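Side-chain contact in hypothetical protein (Uncultured marine organism, PDB 2OD5), which is of unknown function but probably binds nucleic acid, perhaps DNA: residues R27-N30 with T31-L35. Residues are numbered along the deposited sequence; the frame is centred on the assembly and turned at random.
Sequences RPRN and TAEIL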
loop_
_atom_site.group_PDB
_atom_site.type_symbol
_atom_site.label_atom_id
_atom_site.label_comp_id
_atom_site.label_asym_id
_atom_site.label_seq_id
_atom_site.Cartn_x
_atom_site.Cartn_y
_atom_site.Cartn_z
ATOM N N ARG A 27 -11.877 1.362 0.715
ATOM C CA ARG A 27 -11.743 0.650 -0.540
ATOM C C ARG A 27 -10.278 0.511 -0.884
ATOM O O ARG A 27 -9.453 1.238 -0.325
ATOM C CB ARG A 27 -12.436 1.427 -1.659
ATOM C CG ARG A 27 -11.843 2.797 -1.927
ATOM C CD ARG A 27 -12.626 3.534 -2.991
ATOM N NE ARG A 27 -12.179 4.925 -3.065
ATOM C CZ ARG A 27 -11.325 5.425 -3.955
ATOM N NH1 ARG A 27 -10.792 4.670 -4.928
ATOM N NH2 ARG A 27 -11.009 6.717 -3.874
ATOM N N PRO A 28 -9.947 -0.376 -1.839
ATOM C CA PRO A 28 -8.545 -0.488 -2.246
ATOM C C PRO A 28 -7.969 0.800 -2.839
ATOM O O PRO A 28 -8.712 1.582 -3.440
ATOM C CB PRO A 28 -8.575 -1.582 -3.308
ATOM C CG PRO A 28 -9.802 -2.389 -3.011
ATOM C CD PRO A 28 -10.797 -1.384 -2.508
ATOM N N ARG A 29 -6.660 1.010 -2.674
ATOM C CA ARG A 29 -5.988 2.199 -3.226
ATOM C C ARG A 29 -4.655 1.791 -3.803
ATOM O O ARG A 29 -4.090 0.769 -3.423
ATOM C CB ARG A 29 -5.752 3.269 -2.129
ATOM C CG ARG A 29 -7.013 3.732 -1.426
ATOM C CD ARG A 29 -8.043 4.345 -2.377
ATOM N NE ARG A 29 -7.839 5.765 -2.550
ATOM C CZ ARG A 29 -8.343 6.704 -1.747
ATOM N NH1 ARG A 29 -9.080 6.391 -0.688
ATOM N NH2 ARG A 29 -8.074 7.972 -1.998
ATOM N N ASN A 30 -4.134 2.586 -4.729
ATOM C CA ASN A 30 -2.855 2.261 -5.339
ATOM C C ASN A 30 -1.683 2.856 -4.553
ATOM O O ASN A 30 -1.869 3.690 -3.644
ATOM C CB ASN A 30 -2.827 2.626 -6.850
ATOM C CG ASN A 30 -2.790 4.101 -7.103
ATOM O OD1 ASN A 30 -2.020 4.841 -6.483
ATOM N ND2 ASN A 30 -3.601 4.547 -8.045
ATOM N N THR A 31 -0.485 2.372 -4.828
ATOM C CA THR A 31 0.684 2.717 -4.030
ATOM C C THR A 31 0.944 4.229 -3.996
ATOM O O THR A 31 1.334 4.775 -2.958
ATOM C CB THR A 31 1.982 2.023 -4.548
ATOM O OG1 THR A 31 1.803 0.603 -4.595
ATOM C CG2 THR A 31 3.170 2.312 -3.601
ATOM N N ALA A 32 0.703 4.885 -5.118
ATOM C CA ALA A 32 0.876 6.337 -5.231
ATOM C C ALA A 32 -0.066 7.112 -4.322
ATOM O O ALA A 32 0.329 8.092 -3.676
ATOM C CB ALA A 32 0.680 6.771 -6.713
ATOM N N GLU A 33 -1.345 6.729 -4.331
ATOM C CA GLU A 33 -2.320 7.326 -3.440
ATOM C C GLU A 33 -1.949 7.097 -1.967
ATOM O O GLU A 33 -2.085 7.996 -1.127
ATOM C CB GLU A 33 -3.699 6.733 -3.693
ATOM C CG GLU A 33 -4.280 6.979 -5.053
ATOM C CD GLU A 33 -5.649 6.299 -5.156
ATOM O OE1 GLU A 33 -5.705 5.025 -5.266
ATOM O OE2 GLU A 33 -6.660 7.034 -5.054
ATOM N N ILE A 34 -1.481 5.898 -1.638
ATOM C CA ILE A 34 -1.096 5.569 -0.277
ATOM C C ILE A 34 0.093 6.419 0.152
ATOM O O ILE A 34 0.074 7.040 1.219
ATOM C CB ILE A 34 -0.778 4.056 -0.100
ATOM C CG1 ILE A 34 -2.021 3.194 -0.432
ATOM C CG2 ILE A 34 -0.342 3.760 1.341
ATOM C CD1 ILE A 34 -1.707 1.705 -0.574
ATOM N N LEU A 35 1.080 6.515 -0.719
ATOM C CA LEU A 35 2.264 7.327 -0.439
ATOM C C LEU A 35 1.875 8.777 -0.236
ATOM O O LEU A 35 2.353 9.421 0.697
ATOM C CB LEU A 35 3.268 7.240 -1.596
ATOM C CG LEU A 35 4.636 7.900 -1.306
ATOM C CD1 LEU A 35 5.368 7.185 -0.153
ATOM C CD2 LEU A 35 5.477 7.899 -2.574
#
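Glu-33 folds back from the first turn of helix 31-39 over the two residues that lead into it, Arg-29 and Asn-30. Its CB rests against the backbone O and the amide oxygen of Asn-30, and CG lies 3.4 Å from Asn-30 OD1. With CG anti to its own carbonyl carbon (chi1 -63°) and the chain extended beyond it, the carboxylate is carried back past the helix end to strand 29-30, where its two oxygens part company. OE1 accepts from the backbone N of Asn-30 at 3.0 Å, a nearly straight bond arriving on the anti side of the carboxylate. OE2 takes NE of Arg-29, also at 3.0 Å, in a salt bridge that lies close to the guanidinium plane but meets the oxygen from well above the carboxylate plane; NH2 of Arg-29 adds only a weak bond. Arg-29 reaches this oxygen through a chain bent at chi2 and chi3, while NH2 of Arg-27 sits 3.4 Å above the centre of its guanidinium. The carboxylate probably eases the closeness of these two positive groups. In return, Asn-30 OD1 accepts from Glu-33 N at 2.9 Å. Shortening Glu-33 to an alanine removes both carboxylate oxygens, and would probably leave the Arg-29 guanidinium without its mate and the cap with only the Glu-33 N to Asn-30 OD1 half of the box. One residue further along the helix, Ile-34 N donates to Asn-30 O at 3.0 Å; CG1 of Ile-34 lies against that oxygen, and its side chain also touches Phe-23 and Trp-82. The reciprocal bonds of Asn-30, the N-cap, and Glu-33 form a capping box, which here starts helix 31-39 directly from the short edge strand of an antiparallel sheet, in a topology that matches the winged helix-turn-helix fold.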